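Side-chain contacts in DNA translocase coupling protein (Clostridium perfringens, PDB 6O1W), which probably couples ATP binding and hydrolysis to DNA transport during conjugation, as a membrane-attached translocase of the FtsK/SpoIIIE family: residues K103-Q108 with L153-A158; V111-V114 with G120-K123. One frame throughout, in Å; residues are numbered along the deposited sequence.

Contact 1: K103-Q108 with L153-A158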
loop_
_atom_site.group_PDB
_atom_site.type_symbol
_atom_site.label_atom_id
_atom_site.label_comp_id
_atom_site.label_asym_id
_atom_site.label_seq_id
_atom_site.Cartn_x
_atom_site.Cartn_y
_atom_site.Cartn_z
ATOM N N LYS A 103 20.521 3.776 0.647
ATOM C CA LYS A 103 21.117 2.588 1.275
ATOM C C LYS A 103 20.168 1.372 1.251
ATOM O O LYS A 103 20.641 0.228 1.335
ATOM C CB LYS A 103 21.571 2.895 2.718
ATOM C CG LYS A 103 20.443 2.988 3.747
ATOM C CD LYS A 103 20.971 3.173 5.167
ATOM C CE LYS A 103 19.846 3.373 6.153
ATOM N NZ LYS A 103 20.325 3.288 7.561
ATOM N N TYR A 104 18.837 1.627 1.143
ATOM C CA TYR A 104 17.802 0.599 1.084
ATOM C C TYR A 104 17.693 -0.087 -0.287
ATOM O O TYR A 104 17.117 -1.171 -0.362
ATOM C CB TYR A 104 16.436 1.151 1.526
ATOM C CG TYR A 104 16.412 1.701 2.937
ATOM C CD1 TYR A 104 16.504 0.856 4.038
ATOM C CD2 TYR A 104 16.195 3.055 3.174
ATOM C CE1 TYR A 104 16.450 1.356 5.340
ATOM C CE2 TYR A 104 16.148 3.566 4.466
ATOM C CZ TYR A 104 16.284 2.714 5.547
ATOM O OH TYR A 104 16.202 3.212 6.821
ATOM N N ILE A 105 18.244 0.525 -1.354
ATOM C CA ILE A 105 18.201 -0.028 -2.708
ATOM C C ILE A 105 18.814 -1.422 -2.727
ATOM O O ILE A 105 19.960 -1.600 -2.306
ATOM C CB ILE A 105 18.827 0.919 -3.773
ATOM C CG1 ILE A 105 17.943 2.148 -3.984
ATOM C CG2 ILE A 105 19.052 0.186 -5.112
ATOM C CD1 ILE A 105 18.540 3.221 -4.764
ATOM N N GLU A 106 18.026 -2.405 -3.194
ATOM C CA GLU A 106 18.414 -3.813 -3.286
ATOM C C GLU A 106 19.305 -4.060 -4.465
ATOM O O GLU A 106 19.137 -3.454 -5.531
ATOM C CB GLU A 106 17.181 -4.718 -3.393
ATOM C CG GLU A 106 16.268 -4.659 -2.179
ATOM C CD GLU A 106 16.820 -5.231 -0.887
ATOM O OE1 GLU A 106 17.250 -6.404 -0.891
ATOM O OE2 GLU A 106 16.804 -4.509 0.137
ATOM N N GLU A 107 20.225 -5.007 -4.282
ATOM C CA GLU A 107 21.199 -5.459 -5.274
ATOM C C GLU A 107 20.497 -6.324 -6.308
ATOM O O GLU A 107 20.767 -6.211 -7.513
ATOM C CB GLU A 107 22.367 -6.204 -4.576
ATOM C CG GLU A 107 21.966 -7.328 -3.612
ATOM C CD GLU A 107 21.694 -7.010 -2.144
ATOM O OE1 GLU A 107 21.301 -5.863 -1.825
ATOM O OE2 GLU A 107 21.860 -7.930 -1.309
ATOM N N GLN A 108 19.523 -7.125 -5.841
ATOM C CA GLN A 108 18.732 -8.005 -6.679
ATOM C C GLN A 108 17.748 -7.202 -7.546
ATOM O O GLN A 108 16.869 -6.509 -7.023
ATOM C CB GLN A 108 18.006 -9.034 -5.811
ATOM C CG GLN A 108 17.633 -10.315 -6.554
ATOM C CD GLN A 108 16.830 -11.234 -5.677
ATOM O OE1 GLN A 108 17.164 -11.483 -4.515
ATOM N NE2 GLN A 108 15.744 -11.755 -6.212
ATOM N N LEU A 153 13.545 1.164 -9.177
ATOM C CA LEU A 153 13.600 0.508 -10.479
ATOM C C LEU A 153 14.394 1.294 -11.513
ATOM O O LEU A 153 15.106 0.676 -12.302
ATOM C CB LEU A 153 12.206 0.153 -10.989
ATOM C CG LEU A 153 11.479 -0.839 -10.088
ATOM C CD1 LEU A 153 10.031 -0.998 -10.517
ATOM C CD2 LEU A 153 12.251 -2.180 -9.999
ATOM N N LEU A 154 14.309 2.639 -11.494
ATOM C CA LEU A 154 15.103 3.493 -12.400
ATOM C C LEU A 154 16.604 3.314 -12.089
ATOM O O LEU A 154 17.427 3.318 -13.004
ATOM C CB LEU A 154 14.716 4.983 -12.221
ATOM C CG LEU A 154 13.381 5.428 -12.832
ATOM C CD1 LEU A 154 13.115 6.866 -12.535
ATOM C CD2 LEU A 154 13.348 5.201 -14.355
ATOM N N LYS A 155 16.941 3.124 -10.794
ATOM C CA LYS A 155 18.309 2.881 -10.299
ATOM C C LYS A 155 18.783 1.487 -10.665
ATOM O O LYS A 155 19.976 1.260 -10.661
ATOM C CB LYS A 155 18.392 3.069 -8.755
ATOM C CG LYS A 155 18.382 4.521 -8.291
ATOM C CD LYS A 155 19.748 5.181 -8.459
ATOM C CE LYS A 155 20.663 4.992 -7.278
ATOM N NZ LYS A 155 22.082 5.171 -7.671
ATOM N N GLN A 156 17.861 0.546 -10.975
ATOM C CA GLN A 156 18.242 -0.814 -11.412
ATOM C C GLN A 156 18.236 -0.908 -12.921
ATOM O O GLN A 156 18.438 -1.990 -13.454
ATOM C CB GLN A 156 17.349 -1.899 -10.804
ATOM C CG GLN A 156 17.412 -1.920 -9.281
ATOM C CD GLN A 156 16.415 -2.836 -8.640
ATOM O OE1 GLN A 156 15.591 -3.465 -9.296
ATOM N NE2 GLN A 156 16.487 -2.944 -7.332
ATOM N N GLY A 157 18.021 0.219 -13.601
ATOM C CA GLY A 157 18.060 0.269 -15.065
ATOM C C GLY A 157 16.743 0.070 -15.793
ATOM O O GLY A 157 16.750 -0.107 -17.013
ATOM N N ALA A 158 15.599 0.103 -15.084
ATOM C CA ALA A 158 14.300 -0.087 -15.766
ATOM C C ALA A 158 13.933 1.116 -16.648
ATOM O O ALA A 158 14.440 2.228 -16.424
ATOM C CB ALA A 158 13.189 -0.304 -14.744
#

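Contact 2: V111-V114 with G120-K123. With BGC (beta-D-glucopyranose), chain C.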
loop_
_atom_site.group_PDB
_atom_site.type_symbol
_atom_site.label_atom_id
_atom_site.label_comp_id
_atom_site.label_asym_id
_atom_site.label_seq_id
_atom_site.Cartn_x
_atom_site.Cartn_y
_atom_site.Cartn_z
ATOM N N VAL A 111 13.681 -6.358 -7.133
ATOM C CA VAL A 111 13.338 -6.353 -5.710
ATOM C C VAL A 111 13.309 -4.897 -5.271
ATOM O O VAL A 111 14.286 -4.153 -5.482
ATOM C CB VAL A 111 14.295 -7.210 -4.804
ATOM C CG1 VAL A 111 13.879 -7.139 -3.334
ATOM C CG2 VAL A 111 14.318 -8.668 -5.244
ATOM N N VAL A 112 12.180 -4.498 -4.660
ATOM C CA VAL A 112 11.975 -3.156 -4.122
ATOM C C VAL A 112 11.606 -3.211 -2.627
ATOM O O VAL A 112 11.066 -4.210 -2.163
ATOM C CB VAL A 112 10.967 -2.321 -4.975
ATOM C CG1 VAL A 112 11.410 -2.258 -6.448
ATOM C CG2 VAL A 112 9.537 -2.857 -4.860
ATOM N N VAL A 113 11.925 -2.145 -1.880
ATOM C CA VAL A 113 11.619 -2.011 -0.460
ATOM C C VAL A 113 10.588 -0.870 -0.303
ATOM O O VAL A 113 10.797 0.213 -0.852
ATOM C CB VAL A 113 12.887 -1.791 0.406
ATOM C CG1 VAL A 113 12.568 -1.976 1.884
ATOM C CG2 VAL A 113 14.008 -2.745 -0.007
ATOM N N VAL A 114 9.489 -1.098 0.446
ATOM C CA VAL A 114 8.487 -0.026 0.566
ATOM C C VAL A 114 8.422 0.637 1.970
ATOM O O VAL A 114 7.794 1.681 2.110
ATOM C CB VAL A 114 7.089 -0.462 0.075
ATOM C CG1 VAL A 114 7.126 -0.734 -1.427
ATOM C CG2 VAL A 114 6.587 -1.682 0.830
ATOM N N GLY A 120 11.762 -6.378 10.593
ATOM C CA GLY A 120 12.351 -6.095 9.283
ATOM C C GLY A 120 11.577 -5.163 8.375
ATOM O O GLY A 120 10.565 -4.574 8.770
ATOM N N ASN A 121 12.061 -5.041 7.133
ATOM C CA ASN A 121 11.475 -4.191 6.106
ATOM C C ASN A 121 10.563 -4.969 5.176
ATOM O O ASN A 121 10.665 -6.198 5.070
ATOM C CB ASN A 121 12.572 -3.502 5.300
ATOM C CG ASN A 121 13.358 -2.497 6.100
ATOM O OD1 ASN A 121 12.837 -1.783 6.966
ATOM N ND2 ASN A 121 14.636 -2.414 5.821
ATOM N N ILE A 122 9.654 -4.261 4.520
ATOM C CA ILE A 122 8.760 -4.903 3.582
ATOM C C ILE A 122 9.444 -4.885 2.221
ATOM O O ILE A 122 9.750 -3.806 1.720
ATOM C CB ILE A 122 7.373 -4.191 3.555
ATOM C CG1 ILE A 122 6.668 -4.255 4.932
ATOM C CG2 ILE A 122 6.489 -4.720 2.409
ATOM C CD1 ILE A 122 5.942 -5.497 5.305
ATOM N N LYS A 123 9.684 -6.077 1.636
ATOM C CA LYS A 123 10.307 -6.229 0.304
ATOM C C LYS A 123 9.317 -6.856 -0.648
ATOM O O LYS A 123 8.520 -7.709 -0.240
ATOM C CB LYS A 123 11.595 -7.075 0.355
ATOM C CG LYS A 123 12.699 -6.464 1.227
ATOM C CD LYS A 123 14.006 -7.208 1.138
ATOM C CE LYS A 123 14.943 -6.746 2.224
ATOM N NZ LYS A 123 16.172 -7.582 2.288
HETATM C C2 BGC C . 6.081 -9.770 4.518
HETATM C C3 BGC C . 7.272 -9.307 5.344
HETATM C C4 BGC C . 8.564 -9.818 4.719
HETATM C C5 BGC C . 8.771 -9.108 3.386
HETATM C C6 BGC C . 9.700 -9.834 2.429
HETATM C C1 BGC C . 6.388 -9.736 3.015
HETATM O O1 BGC C . 6.544 -11.031 2.548
HETATM O O2 BGC C . 4.931 -8.978 4.795
HETATM O O3 BGC C . 7.153 -9.765 6.688
HETATM O O4 BGC C . 9.684 -9.577 5.570
HETATM O O5 BGC C . 7.513 -8.884 2.714
HETATM O O6 BGC C . 9.115 -10.974 1.805
#

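Contact 1: K103-Q108 with L153-A158
Q156 reaches from the C-terminal end of helix 142-155, the helix that follows the predicted Walker A loop of this P-loop NTPase domain, to the loop that carries I105, E106 and Q108. The helix closes in a Schellman motif: A158 N bonds to L153 O and G157 N to L154 O, with G157 (positive phi) as the C-prime residue; Q156 N also reaches L153 O, from the face opposite A158 N. Just before the turn, the close apolar packing is made by I105, whose CD1 lies against the K155 side chain, 3.7 Å from K155 CE. The two side chains cross at about a right angle. CG already lies near this methyl; the bends at chi2 (-79°) and chi3 (-88°) turn the lysine chain so that CE comes back to it as well. I105 also packs on W100 and K155 on D102. The other half is looser. E106 and Q108 contribute mainly backbone there, and the Q108 side chain starts off away from the helix into an exposed position. Beyond CG the Q156 chain runs out extended, and its amide is held chiefly by neighbouring backbone, with OE1 accepting from G110 N and NE2 donating to V111 O. Across the contact itself, Q156 NE2 makes only a weak, strongly bent hydrogen bond to E106 O, 3.2 Å long with an N-H...O angle of 124°.

Contact 2: V111-V114 with G120-K123
V113 and K123 form an antiparallel, non-hydrogen-bonded pair, their CA atoms 4.5 Å apart, in the beta hairpin of strands 111-116 and 121-125 at one margin of the large mixed sheet. The two short segments run at 142° to each other, so the antiparallel pairing is markedly twisted. V114 N donates to I122 O over 3.0 Å, and the bond is straight at the hydrogen (161°). The same carbonyl oxygen also receives a CA-H...O contact from V113 CA, and K123 CA returns one to V112 O at 3.3 Å.

V113 and K123 put their side chains on the same face, side by side and pointing the same way, with V113 CG2 against K123 CG. The other methyl, CG1, stands anti to the backbone N (chi1 -167°) and meets N121 CB at 3.7 Å, and also comes close to I122 O. V114 and I122 meet through their CG2 methyls, which at 3.4 Å are pressed closer than usual van der Waals contact. F338 of strand 334-340 touches both residues, and I149 of helix 142-155 packs on V114, so this pair belongs to the buried interior.

N121, I122 and K123, with F329 and V336, surround a bound beta-D-glucopyranose. The CD1 of I122 lies 3.7 Å from the sugar O2, and K123 CB lies near its C6. Within these segments the approach to the sugar is through apolar side-chain carbons and backbone carbonyls, with K123 O 3.3 Å from the ring oxygen O5. The K123 ammonium has a long, weak ion pair with E106. Backbone bonding and apolar packing thus hold the strands together, and the lysine charge probably adds little to their pairing.

From the N-terminal side, the chain passes through the loop 103-108 and enters the hairpin, where contact 2 closes a short turn between strands 111-116 and 121-125. It then continues through strand 132-135 and the predicted Walker A loop into helix 142-155, whose end returns to the loop in contact 1. Contact 2 is therefore nested within the larger loop closed by contact 1. The two also touch directly: the Q156 amide joins them through the backbone of strand 111-116, and E106 OE2 packs on V113 CG2. Together they tie the loop 103-108 and the helix end to the hairpin margin of the mixed sheet.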